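Local coordinates for protein trans-4-hydroxy-L-proline dehydratase (Clostridioides difficile 70-100-2010, PDB 6VXC) that catalyses the glycyl-radical dehydration of trans-4-hydroxy-L-proline to (S)-1-pyrroline-5-carboxylate in anaerobic hydroxyproline degradation, at residues A166-E171 with I473-E478; W297-P302 with Y357-N362; D374-V379 with K403-K408; Y631-M636 with I707-K712. All coordinates share one frame; numbering follows the deposited sequence.

The four contacts sample a glycyl radical enzyme from beside its probable active site to its edges. Contact 2 lies about 6 Å from the centre of the chain (centre to centre), the others 21 to 26 Å out, and no two touch. Along the chain, contacts 2 and 3 follow one another between the two segments of contact 1, and contact 4 comes last. Contacts 2 and 3, centres 25 Å apart, are joined by strand 362-366, an outermost strand of the five-stranded mixed sheet. Contacts 1 and 3 lie on opposite sides of the chain's centre. Contacts 1 and 4, centres 23 Å apart, both border helix 575-591. Contact 4 alone joins the pyruvate formate lyase-like region to the glycine-radical region.

Contact 1: A166-E171 with I473-E478; sequences AGMFTE and IPKILE
A Schellman motif ends helix 158-166 at Gly-167, and the chain leaving it packs Met-168 and the carbonyl of Ala-166 against the first turn of helix 473-481. The positive phi of Gly-167 (82°) turns the chain out of the helix. Met-168 and Lys-475, whose CA atoms lie nearest across the contact, carry most of the buried surface, and their side chains cross at about a right angle. Met-168 SD rests on the aliphatic part of the lysine, 3.5 Å from Lys-475 CD, while its methyl goes further, with Met-168 CE 3.7 Å from Ile-476 CG1. Bends at both chi2 (-50°) and chi3 (-57°) curl the methionine, so that the sulfur lies on Lys-475 and the methyl reaches between Lys-475 and Ile-476.

Lys-475 is drawn out along the contact, CG anti to the backbone N and the chain straight until the last torsion. Its CE passes the loop at 3.4 Å from Ala-166 O, a carbon-to-oxygen contact; no hydrogen bond joins the two segments. The buried ammonium is instead satisfied within its own side of the contact and beyond it: Asp-486 forms a salt bridge with it, and the carbonyl of Ile-674 accepts a hydrogen bond. Gly-167 O takes the side-chain amide of Asn-472, just before the helix. A further salt bridge comes from one helical turn on, where Glu-478 OE1 receives Lys-475 NZ at 2.9 Å, nearly along its C-O axis.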
loop_
_atom_site.group_PDB
_atom_site.type_symbol
_atom_site.label_atom_id
_atom_site.label_comp_id
_atom_site.label_asym_id
_atom_site.label_seq_id
_atom_site.Cartn_x
_atom_site.Cartn_y
_atom_site.Cartn_z
ATOM N N ALA A 166 -1.872 0.494 23.357
ATOM C CA ALA A 166 -2.831 -0.582 23.595
ATOM C C ALA A 166 -3.310 -1.282 22.325
ATOM O O ALA A 166 -4.060 -2.255 22.421
ATOM C CB ALA A 166 -4.050 -0.032 24.334
ATOM N N GLY A 167 -2.926 -0.810 21.149
ATOM C CA GLY A 167 -3.388 -1.422 19.923
ATOM C C GLY A 167 -4.762 -0.984 19.466
ATOM O O GLY A 167 -5.388 -1.708 18.691
ATOM N N MET A 168 -5.245 0.191 19.905
ATOM C CA MET A 168 -6.497 0.724 19.381
ATOM C C MET A 168 -6.350 1.171 17.928
ATOM O O MET A 168 -7.326 1.180 17.175
ATOM C CB MET A 168 -6.985 1.915 20.225
ATOM C CG MET A 168 -7.265 1.618 21.694
ATOM S SD MET A 168 -8.323 0.152 21.926
ATOM C CE MET A 168 -9.796 0.558 20.968
ATOM N N PHE A 169 -5.167 1.622 17.543
ATOM C CA PHE A 169 -4.947 2.085 16.181
ATOM C C PHE A 169 -3.446 2.118 15.944
ATOM O O PHE A 169 -2.657 1.941 16.872
ATOM C CB PHE A 169 -5.617 3.443 15.931
ATOM C CG PHE A 169 -5.180 4.561 16.877
ATOM C CD1 PHE A 169 -3.945 5.183 16.722
ATOM C CD2 PHE A 169 -6.031 5.022 17.871
ATOM C CE1 PHE A 169 -3.557 6.246 17.565
ATOM C CE2 PHE A 169 -5.652 6.077 18.729
ATOM C CZ PHE A 169 -4.409 6.686 18.574
ATOM N N THR A 170 -3.055 2.321 14.688
ATOM C CA THR A 170 -1.645 2.458 14.343
ATOM C C THR A 170 -1.410 3.855 13.778
ATOM O O THR A 170 -2.344 4.632 13.597
ATOM C CB THR A 170 -1.179 1.392 13.334
ATOM O OG1 THR A 170 -1.735 1.686 12.047
ATOM C CG2 THR A 170 -1.594 -0.037 13.760
ATOM N N GLU A 171 -0.149 4.161 13.486
ATOM C CA GLU A 171 0.262 5.479 13.001
ATOM C C GLU A 171 1.208 5.324 11.812
ATOM O O GLU A 171 2.359 4.916 11.979
ATOM C CB GLU A 171 0.940 6.289 14.108
ATOM C CG GLU A 171 1.487 7.605 13.586
ATOM C CD GLU A 171 0.477 8.353 12.750
ATOM O OE1 GLU A 171 -0.655 8.548 13.230
ATOM O OE2 GLU A 171 0.803 8.745 11.618
ATOM N N ILE A 473 -11.604 -1.682 15.112
ATOM C CA ILE A 473 -13.032 -1.547 15.412
ATOM C C ILE A 473 -13.492 -2.590 16.420
ATOM O O ILE A 473 -14.251 -2.243 17.334
ATOM C CB ILE A 473 -13.853 -1.549 14.117
ATOM C CG1 ILE A 473 -13.348 -0.445 13.197
ATOM C CG2 ILE A 473 -15.317 -1.346 14.421
ATOM C CD1 ILE A 473 -13.970 -0.488 11.841
ATOM N N PRO A 474 -13.106 -3.862 16.314
ATOM C CA PRO A 474 -13.525 -4.840 17.334
ATOM C C PRO A 474 -13.082 -4.469 18.746
ATOM O O PRO A 474 -13.834 -4.680 19.701
ATOM C CB PRO A 474 -12.866 -6.145 16.849
ATOM C CG PRO A 474 -12.707 -5.958 15.345
ATOM C CD PRO A 474 -12.370 -4.491 15.200
ATOM N N LYS A 475 -11.874 -3.937 18.912
ATOM C CA LYS A 475 -11.451 -3.558 20.256
ATOM C C LYS A 475 -12.212 -2.335 20.768
ATOM O O LYS A 475 -12.335 -2.161 21.979
ATOM C CB LYS A 475 -9.952 -3.311 20.297
ATOM C CG LYS A 475 -9.372 -3.255 21.721
ATOM C CD LYS A 475 -7.852 -3.342 21.695
ATOM C CE LYS A 475 -7.228 -3.250 23.092
ATOM N NZ LYS A 475 -7.359 -4.530 23.842
ATOM N N ILE A 476 -12.758 -1.510 19.880
ATOM C CA ILE A 476 -13.645 -0.451 20.341
ATOM C C ILE A 476 -14.899 -1.048 20.971
ATOM O O ILE A 476 -15.394 -0.541 21.985
ATOM C CB ILE A 476 -13.966 0.515 19.189
ATOM C CG1 ILE A 476 -12.680 1.271 18.798
ATOM C CG2 ILE A 476 -15.114 1.471 19.565
ATOM C CD1 ILE A 476 -12.837 2.186 17.595
ATOM N N LEU A 477 -15.425 -2.144 20.406
ATOM C CA LEU A 477 -16.518 -2.833 21.090
ATOM C C LEU A 477 -16.040 -3.401 22.423
ATOM O O LEU A 477 -16.750 -3.318 23.429
ATOM C CB LEU A 477 -17.113 -3.945 20.211
ATOM C CG LEU A 477 -18.253 -4.772 20.849
ATOM C CD1 LEU A 477 -19.471 -3.912 21.185
ATOM C CD2 LEU A 477 -18.680 -5.919 19.951
ATOM N N GLU A 478 -14.822 -3.947 22.456
ATOM C CA GLU A 478 -14.304 -4.471 23.713
ATOM C C GLU A 478 -14.273 -3.391 24.786
ATOM O O GLU A 478 -14.762 -3.606 25.901
ATOM C CB GLU A 478 -12.907 -5.065 23.504
ATOM C CG GLU A 478 -12.298 -5.724 24.747
ATOM C CD GLU A 478 -10.974 -6.430 24.450
ATOM O OE1 GLU A 478 -9.979 -5.750 24.145
ATOM O OE2 GLU A 478 -10.936 -7.677 24.509
#

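Contact 2: W297-P302 with Y357-N362; sequences WDAFTP and YTDFAN
Asp-298 CA comes within 3.0 Å of Asp-359 O, a CA-H...O contact with 136° at the hydrogen, where two loops meet beside the probable active site of this glycyl radical enzyme. The carboxylate of Asp-298 lies obliquely against Phe-360, its OD1 3.4 Å from Phe-360 CB and the carboxylate plane 37° from that of the ring. Ala-299 turns its methyl toward the other loop, where Ala-299 CB stands 3.3 Å from Asp-359 OD2. Further along, the methyl of Ala-361 approaches the carbonyl oxygen of Phe-300. Asp-298, Ala-299 and Phe-360 all have positive phi, which bends the two loops sharply here.

A water bridges the two carboxylates, donating one hydrogen to Asp-298 OD1 (2.8 Å) and the other to Asp-359 OD1 (2.9 Å). Arg-176 forms a salt bridge with Asp-359, and the same arginine makes a cation-pi contact with Trp-297, tying it to both loops. Asp-298 also hydrogen-bonds a bound glycerol, and its side chain is about 4 Å from that of Glu-456, the proton acceptor by similarity; the side chain of Phe-360 is about 4 Å from that of Cys-454, the cysteine radical site by similarity. Where strand 362-366 begins, Asn-362 is anchored by its amide to Gly-453 O. Thr-301 OG1, set anti to its own N, donates to Asn-362 O at 2.7 Å from above the carbonyl plane, 64° out of it.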
loop_
_atom_site.group_PDB
_atom_site.type_symbol
_atom_site.label_atom_id
_atom_site.label_comp_id
_atom_site.label_asym_id
_atom_site.label_seq_id
_atom_site.Cartn_x
_atom_site.Cartn_y
_atom_site.Cartn_z
ATOM N N TRP A 297 5.324 5.544 1.697
ATOM C CA TRP A 297 4.460 4.370 1.695
ATOM C C TRP A 297 4.151 3.926 0.270
ATOM O O TRP A 297 3.852 4.747 -0.595
ATOM C CB TRP A 297 3.156 4.666 2.443
ATOM C CG TRP A 297 3.264 4.490 3.933
ATOM C CD1 TRP A 297 3.347 5.472 4.880
ATOM C CD2 TRP A 297 3.308 3.245 4.638
ATOM N NE1 TRP A 297 3.437 4.907 6.136
ATOM C CE2 TRP A 297 3.418 3.543 6.011
ATOM C CE3 TRP A 297 3.268 1.902 4.238
ATOM C CZ2 TRP A 297 3.484 2.550 6.983
ATOM C CZ3 TRP A 297 3.330 0.915 5.211
ATOM C CH2 TRP A 297 3.442 1.249 6.565
ATOM N N ASP A 298 4.214 2.615 0.036
ATOM C CA ASP A 298 3.835 2.011 -1.249
ATOM C C ASP A 298 4.737 2.457 -2.397
ATOM O O ASP A 298 4.300 2.513 -3.552
ATOM C CB ASP A 298 2.376 2.308 -1.589
ATOM C CG ASP A 298 1.404 1.708 -0.574
ATOM O OD1 ASP A 298 1.846 0.930 0.295
ATOM O OD2 ASP A 298 0.207 2.012 -0.659
ATOM N N ALA A 299 6.008 2.726 -2.086
ATOM C CA ALA A 299 7.025 3.051 -3.086
ATOM C C ALA A 299 6.506 4.022 -4.142
ATOM O O ALA A 299 6.145 5.155 -3.828
ATOM C CB ALA A 299 7.535 1.761 -3.731
ATOM N N PHE A 300 6.489 3.593 -5.401
ATOM C CA PHE A 300 5.908 4.364 -6.495
ATOM C C PHE A 300 5.376 3.368 -7.515
ATOM O O PHE A 300 5.698 2.180 -7.463
ATOM C CB PHE A 300 6.944 5.336 -7.125
ATOM C CG PHE A 300 6.327 6.533 -7.813
ATOM C CD1 PHE A 300 5.286 7.233 -7.231
ATOM C CD2 PHE A 300 6.813 6.980 -9.024
ATOM C CE1 PHE A 300 4.733 8.342 -7.845
ATOM C CE2 PHE A 300 6.261 8.090 -9.650
ATOM C CZ PHE A 300 5.230 8.776 -9.065
ATOM N N THR A 301 4.530 3.845 -8.425
ATOM C CA THR A 301 3.989 2.964 -9.450
ATOM C C THR A 301 3.603 3.788 -10.661
ATOM O O THR A 301 3.080 4.898 -10.510
ATOM C CB THR A 301 2.756 2.172 -8.963
ATOM O OG1 THR A 301 2.094 1.586 -10.090
ATOM C CG2 THR A 301 1.767 3.072 -8.225
ATOM N N PRO A 302 3.782 3.253 -11.868
ATOM C CA PRO A 302 3.299 3.969 -13.053
ATOM C C PRO A 302 1.784 4.003 -13.152
ATOM O O PRO A 302 1.251 4.752 -13.990
ATOM C CB PRO A 302 3.924 3.174 -14.208
ATOM C CG PRO A 302 4.034 1.796 -13.653
ATOM C CD PRO A 302 4.376 1.949 -12.211
ATOM N N TYR A 357 8.572 -7.794 2.963
ATOM C CA TYR A 357 9.581 -7.080 2.181
ATOM C C TYR A 357 8.971 -6.274 1.036
ATOM O O TYR A 357 9.636 -5.383 0.501
ATOM C CB TYR A 357 10.613 -8.053 1.576
ATOM C CG TYR A 357 11.535 -8.781 2.534
ATOM C CD1 TYR A 357 12.617 -8.138 3.134
ATOM C CD2 TYR A 357 11.340 -10.125 2.819
ATOM C CE1 TYR A 357 13.472 -8.826 4.015
ATOM C CE2 TYR A 357 12.175 -10.823 3.684
ATOM C CZ TYR A 357 13.240 -10.171 4.286
ATOM O OH TYR A 357 14.063 -10.877 5.138
ATOM N N THR A 358 7.758 -6.600 0.598
ATOM C CA THR A 358 7.194 -5.930 -0.570
ATOM C C THR A 358 6.788 -4.496 -0.217
ATOM O O THR A 358 6.544 -4.164 0.947
ATOM C CB THR A 358 6.006 -6.721 -1.124
ATOM O OG1 THR A 358 4.946 -6.783 -0.160
ATOM C CG2 THR A 358 6.437 -8.156 -1.461
ATOM N N ASP A 359 6.729 -3.635 -1.245
ATOM C CA ASP A 359 6.427 -2.218 -1.060
ATOM C C ASP A 359 5.197 -1.787 -1.848
ATOM O O ASP A 359 5.040 -0.597 -2.123
ATOM C CB ASP A 359 7.628 -1.340 -1.445
ATOM C CG ASP A 359 7.739 -0.057 -0.593
ATOM O OD1 ASP A 359 6.882 0.196 0.278
ATOM O OD2 ASP A 359 8.709 0.693 -0.808
ATOM N N PHE A 360 4.344 -2.734 -2.253
ATOM C CA PHE A 360 2.981 -2.437 -2.680
ATOM C C PHE A 360 2.942 -1.459 -3.852
ATOM O O PHE A 360 2.161 -0.507 -3.860
ATOM C CB PHE A 360 2.143 -1.899 -1.508
ATOM C CG PHE A 360 2.001 -2.859 -0.384
ATOM C CD1 PHE A 360 2.980 -2.965 0.581
ATOM C CD2 PHE A 360 0.891 -3.678 -0.297
ATOM C CE1 PHE A 360 2.859 -3.854 1.608
ATOM C CE2 PHE A 360 0.766 -4.573 0.734
ATOM C CZ PHE A 360 1.761 -4.665 1.688
ATOM N N ALA A 361 3.771 -1.716 -4.860
ATOM C CA ALA A 361 3.754 -0.934 -6.094
ATOM C C ALA A 361 2.699 -1.557 -6.999
ATOM O O ALA A 361 2.935 -2.585 -7.631
ATOM C CB ALA A 361 5.120 -0.899 -6.762
ATOM N N ASN A 362 1.534 -0.933 -7.048
ATOM C CA ASN A 362 0.327 -1.521 -7.611
ATOM C C ASN A 362 0.116 -1.028 -9.047
ATOM O O ASN A 362 -0.097 0.163 -9.273
ATOM C CB ASN A 362 -0.850 -1.157 -6.705
ATOM C CG ASN A 362 -2.125 -1.885 -7.062
ATOM O OD1 ASN A 362 -2.407 -2.145 -8.223
ATOM N ND2 ASN A 362 -2.942 -2.157 -6.050
HETATM O O HOH W 1 4.285 0.072 1.461
#

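Contact 3: D374-V379 with K403-K408; sequences DGVNEV and KKTPQK
An Asx turn at Asp-374 leads toward helix 378-390 and meets the turn preceding helix 407-418, a surface contact between two connections of the alpha/beta core. Asp-374 OD1 accepts Val-376 N at 2.9 Å, fairly straight at 162°, with the N-H coming from above the carboxylate plane. Chi1 of Asp-374 (169°) swings the carboxylate away from its own N, and the group then meets Pro-406 approaching from the opposite direction: Asp-374 OD2 lies 3.4 Å from Pro-406 CD. Behind it, Asp-374 CB packs at 3.4 Å on Lys-404 O.

Val-376 makes the apolar contact, its CG2 4.0 Å from Pro-406 CD as the two side chains slide past each other, and it crosses Thr-405 at about a right angle. Asn-377 and Pro-406 occupy the N-cap positions of the two helices. Thr-405 OG1 accepts from Ser-402 N, which fixes the hydroxyl beside the carboxylate. No direct hydrogen bond links the segments; a water does, accepting from Thr-405 OG1 at 2.6 Å and donating to Asp-374 OD1 at 2.7 Å.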
loop_
_atom_site.group_PDB
_atom_site.type_symbol
_atom_site.label_atom_id
_atom_site.label_comp_id
_atom_site.label_asym_id
_atom_site.label_seq_id
_atom_site.Cartn_x
_atom_site.Cartn_y
_atom_site.Cartn_z
ATOM N N ASP A 374 -13.330 1.283 -23.360
ATOM C CA ASP A 374 -12.517 0.099 -23.088
ATOM C C ASP A 374 -11.035 0.359 -23.314
ATOM O O ASP A 374 -10.626 0.784 -24.392
ATOM C CB ASP A 374 -12.985 -1.070 -23.970
ATOM C CG ASP A 374 -12.025 -2.251 -23.935
ATOM O OD1 ASP A 374 -11.314 -2.421 -22.914
ATOM O OD2 ASP A 374 -11.983 -3.007 -24.930
ATOM N N GLY A 375 -10.230 0.117 -22.278
ATOM C CA GLY A 375 -8.807 0.403 -22.301
ATOM C C GLY A 375 -7.889 -0.766 -22.595
ATOM O O GLY A 375 -6.671 -0.583 -22.690
ATOM N N VAL A 376 -8.432 -1.976 -22.721
ATOM C CA VAL A 376 -7.595 -3.121 -23.063
ATOM C C VAL A 376 -6.947 -2.878 -24.418
ATOM O O VAL A 376 -7.622 -2.543 -25.396
ATOM C CB VAL A 376 -8.425 -4.412 -23.041
ATOM C CG1 VAL A 376 -7.653 -5.558 -23.678
ATOM C CG2 VAL A 376 -8.807 -4.742 -21.594
ATOM N N ASN A 377 -5.629 -3.008 -24.470
ATOM C CA ASN A 377 -4.864 -2.815 -25.692
ATOM C C ASN A 377 -3.773 -3.879 -25.718
ATOM O O ASN A 377 -3.686 -4.729 -24.824
ATOM C CB ASN A 377 -4.310 -1.374 -25.784
ATOM C CG ASN A 377 -3.365 -1.019 -24.634
ATOM O OD1 ASN A 377 -2.501 -1.815 -24.251
ATOM N ND2 ASN A 377 -3.534 0.186 -24.074
ATOM N N GLU A 378 -2.913 -3.822 -26.734
ATOM C CA GLU A 378 -1.908 -4.869 -26.886
ATOM C C GLU A 378 -0.949 -4.889 -25.707
ATOM O O GLU A 378 -0.492 -5.960 -25.297
ATOM C CB GLU A 378 -1.115 -4.694 -28.186
ATOM C CG GLU A 378 -1.845 -5.165 -29.422
ATOM C CD GLU A 378 -2.306 -6.612 -29.297
ATOM O OE1 GLU A 378 -3.538 -6.853 -29.351
ATOM O OE2 GLU A 378 -1.444 -7.500 -29.105
ATOM N N VAL A 379 -0.610 -3.714 -25.166
ATOM C CA VAL A 379 0.294 -3.688 -24.020
ATOM C C VAL A 379 -0.354 -4.371 -22.828
ATOM O O VAL A 379 0.333 -5.015 -22.036
ATOM C CB VAL A 379 0.738 -2.245 -23.653
ATOM C CG1 VAL A 379 1.650 -2.289 -22.431
ATOM C CG2 VAL A 379 1.489 -1.561 -24.816
ATOM N N LYS A 403 -17.394 -3.038 -17.116
ATOM C CA LYS A 403 -18.460 -3.587 -17.948
ATOM C C LYS A 403 -18.100 -3.531 -19.432
ATOM O O LYS A 403 -18.694 -4.258 -20.231
ATOM C CB LYS A 403 -19.761 -2.830 -17.696
ATOM C CG LYS A 403 -19.678 -1.381 -18.109
ATOM C CD LYS A 403 -20.947 -0.607 -17.802
ATOM C CE LYS A 403 -20.843 0.825 -18.338
ATOM N NZ LYS A 403 -22.096 1.607 -18.138
ATOM N N LYS A 404 -17.154 -2.673 -19.810
ATOM C CA LYS A 404 -16.671 -2.529 -21.177
ATOM C C LYS A 404 -15.497 -3.443 -21.515
ATOM O O LYS A 404 -15.081 -3.475 -22.677
ATOM C CB LYS A 404 -16.243 -1.078 -21.439
ATOM C CG LYS A 404 -17.279 0.013 -21.103
ATOM C CD LYS A 404 -16.641 1.358 -21.366
ATOM C CE LYS A 404 -17.617 2.529 -21.378
ATOM N NZ LYS A 404 -17.984 2.927 -20.022
ATOM N N THR A 405 -14.979 -4.189 -20.547
ATOM C CA THR A 405 -13.798 -5.029 -20.715
ATOM C C THR A 405 -14.159 -6.296 -21.485
ATOM O O THR A 405 -15.142 -6.958 -21.152
ATOM C CB THR A 405 -13.225 -5.411 -19.346
ATOM O OG1 THR A 405 -12.827 -4.234 -18.631
ATOM C CG2 THR A 405 -12.041 -6.386 -19.488
ATOM N N PRO A 406 -13.387 -6.673 -22.498
ATOM C CA PRO A 406 -13.670 -7.926 -23.211
ATOM C C PRO A 406 -13.550 -9.132 -22.292
ATOM O O PRO A 406 -12.698 -9.179 -21.404
ATOM C CB PRO A 406 -12.619 -7.944 -24.328
ATOM C CG PRO A 406 -12.201 -6.492 -24.467
ATOM C CD PRO A 406 -12.300 -5.904 -23.121
ATOM N N GLN A 407 -14.456 -10.090 -22.472
ATOM C CA GLN A 407 -14.422 -11.285 -21.638
ATOM C C GLN A 407 -13.101 -12.032 -21.782
ATOM O O GLN A 407 -12.627 -12.640 -20.823
ATOM C CB GLN A 407 -15.603 -12.198 -21.975
ATOM C CG GLN A 407 -15.810 -13.325 -20.966
ATOM C CD GLN A 407 -16.426 -12.850 -19.664
ATOM O OE1 GLN A 407 -16.564 -11.647 -19.429
ATOM N NE2 GLN A 407 -16.827 -13.800 -18.818
ATOM N N LYS A 408 -12.478 -11.980 -22.956
ATOM C CA LYS A 408 -11.190 -12.646 -23.134
ATOM C C LYS A 408 -10.144 -12.112 -22.158
ATOM O O LYS A 408 -9.334 -12.878 -21.620
ATOM C CB LYS A 408 -10.702 -12.470 -24.573
ATOM C CG LYS A 408 -9.293 -12.999 -24.822
ATOM C CD LYS A 408 -8.846 -12.796 -26.281
ATOM C CE LYS A 408 -7.393 -13.205 -26.478
ATOM N NZ LYS A 408 -6.876 -12.778 -27.801
HETATM O O HOH W 2 -11.327 -2.903 -20.243
#

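Contact 4: Y631-M636 with I707-K712; sequences YADEIM and IKSCAK
Asp-633 OD2 is gripped by two donors from the other segment, Lys-712 NZ at 2.7 Å and Ser-709 OG at 2.8 Å. The ammonium makes a salt bridge through the anti lone pair of OD2, the one directed away from OD1. The serine hydroxyl comes to the syn side, 21° out of the carboxylate plane, so the two donors use different sides of one oxygen. Together they should hold the carboxylate against rotation.

Lys-712 reaches it with a chain extended beyond CG, crossing the aspartate at about a right angle and laying its CD 3.7 Å from Asp-633 CB. The lysine is also salt-bridged to Asp-628 and Asp-630, so one ammonium gathers three carboxylates and probably offsets much of their mutual repulsion. Ser-709 OG, besides donating to Asp-633, accepts from the backbone N of Asp-628, which ties the chain just before helix 630-647 into the same polar cluster.

One turn along from Asp-633, Met-636 supplies the apolar flank. Its chain is bent at chi2 (-81°) and chi3 (-74°), which brings Met-636 CE to 3.6 Å from Ser-709 O and 4.0 Å from Lys-712 CB. Farther out, Met-636 touches Thr-579 of helix 575-591. The arrangement is a helix-to-helix junction centred on a buried aspartate, joining helix 630-647 of the pyruvate formate lyase-like region to residues 707-712 in the glycine-radical region of this glycyl radical enzyme.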
loop_
_atom_site.group_PDB
_atom_site.type_symbol
_atom_site.label_atom_id
_atom_site.label_comp_id
_atom_site.label_asym_id
_atom_site.label_seq_id
_atom_site.Cartn_x
_atom_site.Cartn_y
_atom_site.Cartn_z
ATOM N N TYR A 631 -30.347 -10.448 9.010
ATOM C CA TYR A 631 -30.227 -10.229 10.451
ATOM C C TYR A 631 -28.810 -9.799 10.807
ATOM O O TYR A 631 -28.602 -8.846 11.568
ATOM C CB TYR A 631 -30.601 -11.490 11.226
ATOM C CG TYR A 631 -30.793 -11.235 12.699
ATOM C CD1 TYR A 631 -29.713 -11.175 13.561
ATOM C CD2 TYR A 631 -32.068 -11.047 13.226
ATOM C CE1 TYR A 631 -29.884 -10.938 14.904
ATOM C CE2 TYR A 631 -32.254 -10.813 14.580
ATOM C CZ TYR A 631 -31.149 -10.754 15.411
ATOM O OH TYR A 631 -31.293 -10.527 16.753
ATOM N N ALA A 632 -27.811 -10.484 10.242
ATOM C CA ALA A 632 -26.429 -10.086 10.470
ATOM C C ALA A 632 -26.021 -8.928 9.555
ATOM O O ALA A 632 -25.331 -7.999 9.988
ATOM C CB ALA A 632 -25.500 -11.280 10.246
ATOM N N ASP A 633 -26.461 -8.953 8.296
ATOM C CA ASP A 633 -25.960 -7.981 7.334
ATOM C C ASP A 633 -26.471 -6.572 7.607
ATOM O O ASP A 633 -25.777 -5.599 7.295
ATOM C CB ASP A 633 -26.330 -8.399 5.912
ATOM C CG ASP A 633 -25.616 -9.672 5.470
ATOM O OD1 ASP A 633 -24.726 -10.152 6.205
ATOM O OD2 ASP A 633 -25.931 -10.161 4.366
ATOM N N GLU A 634 -27.671 -6.436 8.173
ATOM C CA GLU A 634 -28.150 -5.110 8.544
ATOM C C GLU A 634 -27.310 -4.517 9.661
ATOM O O GLU A 634 -27.171 -3.292 9.757
ATOM C CB GLU A 634 -29.614 -5.172 8.986
ATOM C CG GLU A 634 -30.588 -5.341 7.859
ATOM C CD GLU A 634 -32.019 -5.479 8.342
ATOM O OE1 GLU A 634 -32.248 -5.464 9.578
ATOM O OE2 GLU A 634 -32.912 -5.610 7.479
ATOM N N ILE A 635 -26.795 -5.367 10.545
ATOM C CA ILE A 635 -25.898 -4.896 11.591
ATOM C C ILE A 635 -24.571 -4.476 10.985
ATOM O O ILE A 635 -23.996 -3.448 11.370
ATOM C CB ILE A 635 -25.741 -5.981 12.671
ATOM C CG1 ILE A 635 -27.090 -6.189 13.369
ATOM C CG2 ILE A 635 -24.671 -5.595 13.682
ATOM C CD1 ILE A 635 -27.034 -7.159 14.514
ATOM N N MET A 636 -24.070 -5.248 10.013
ATOM C CA MET A 636 -22.897 -4.806 9.268
ATOM C C MET A 636 -23.107 -3.412 8.700
ATOM O O MET A 636 -22.222 -2.557 8.774
ATOM C CB MET A 636 -22.543 -5.794 8.157
ATOM C CG MET A 636 -21.346 -5.326 7.295
ATOM S SD MET A 636 -21.759 -4.127 6.010
ATOM C CE MET A 636 -22.585 -5.191 4.823
ATOM N N ILE A 707 -20.610 -12.668 -1.612
ATOM C CA ILE A 707 -20.536 -11.436 -2.408
ATOM C C ILE A 707 -21.848 -10.664 -2.305
ATOM O O ILE A 707 -21.857 -9.432 -2.363
ATOM C CB ILE A 707 -20.150 -11.677 -3.891
ATOM C CG1 ILE A 707 -21.163 -12.562 -4.622
ATOM C CG2 ILE A 707 -18.690 -12.175 -4.032
ATOM C CD1 ILE A 707 -21.069 -12.459 -6.176
ATOM N N LYS A 708 -22.964 -11.355 -2.086
ATOM C CA LYS A 708 -24.216 -10.652 -1.825
ATOM C C LYS A 708 -24.172 -9.910 -0.484
ATOM O O LYS A 708 -24.612 -8.764 -0.398
ATOM C CB LYS A 708 -25.376 -11.649 -1.876
ATOM C CG LYS A 708 -25.772 -12.076 -3.288
ATOM C CD LYS A 708 -27.148 -12.714 -3.270
ATOM C CE LYS A 708 -27.393 -13.559 -4.494
ATOM N NZ LYS A 708 -28.720 -14.232 -4.398
ATOM N N SER A 709 -23.601 -10.526 0.560
ATOM C CA SER A 709 -23.423 -9.812 1.824
ATOM C C SER A 709 -22.507 -8.592 1.652
ATOM O O SER A 709 -22.833 -7.486 2.091
ATOM C CB SER A 709 -22.844 -10.761 2.882
ATOM O OG SER A 709 -23.785 -11.676 3.405
ATOM N N CYS A 710 -21.357 -8.781 0.999
ATOM C CA CYS A 710 -20.401 -7.687 0.836
ATOM C C CYS A 710 -20.970 -6.542 0.003
ATOM O O CYS A 710 -20.585 -5.386 0.196
ATOM C CB CYS A 710 -19.110 -8.209 0.188
ATOM S SG CYS A 710 -18.168 -9.313 1.239
ATOM N N ALA A 711 -21.858 -6.844 -0.941
ATOM C CA ALA A 711 -22.429 -5.792 -1.772
ATOM C C ALA A 711 -23.395 -4.889 -1.010
ATOM O O ALA A 711 -23.708 -3.795 -1.493
ATOM C CB ALA A 711 -23.133 -6.405 -2.980
ATOM N N LYS A 712 -23.851 -5.305 0.177
ATOM C CA LYS A 712 -24.750 -4.492 0.987
ATOM C C LYS A 712 -24.022 -3.345 1.679
ATOM O O LYS A 712 -24.673 -2.430 2.187
ATOM C CB LYS A 712 -25.469 -5.375 2.014
ATOM C CG LYS A 712 -26.363 -6.440 1.375
ATOM C CD LYS A 712 -26.904 -7.422 2.417
ATOM C CE LYS A 712 -27.607 -8.608 1.750
ATOM N NZ LYS A 712 -28.101 -9.562 2.790
#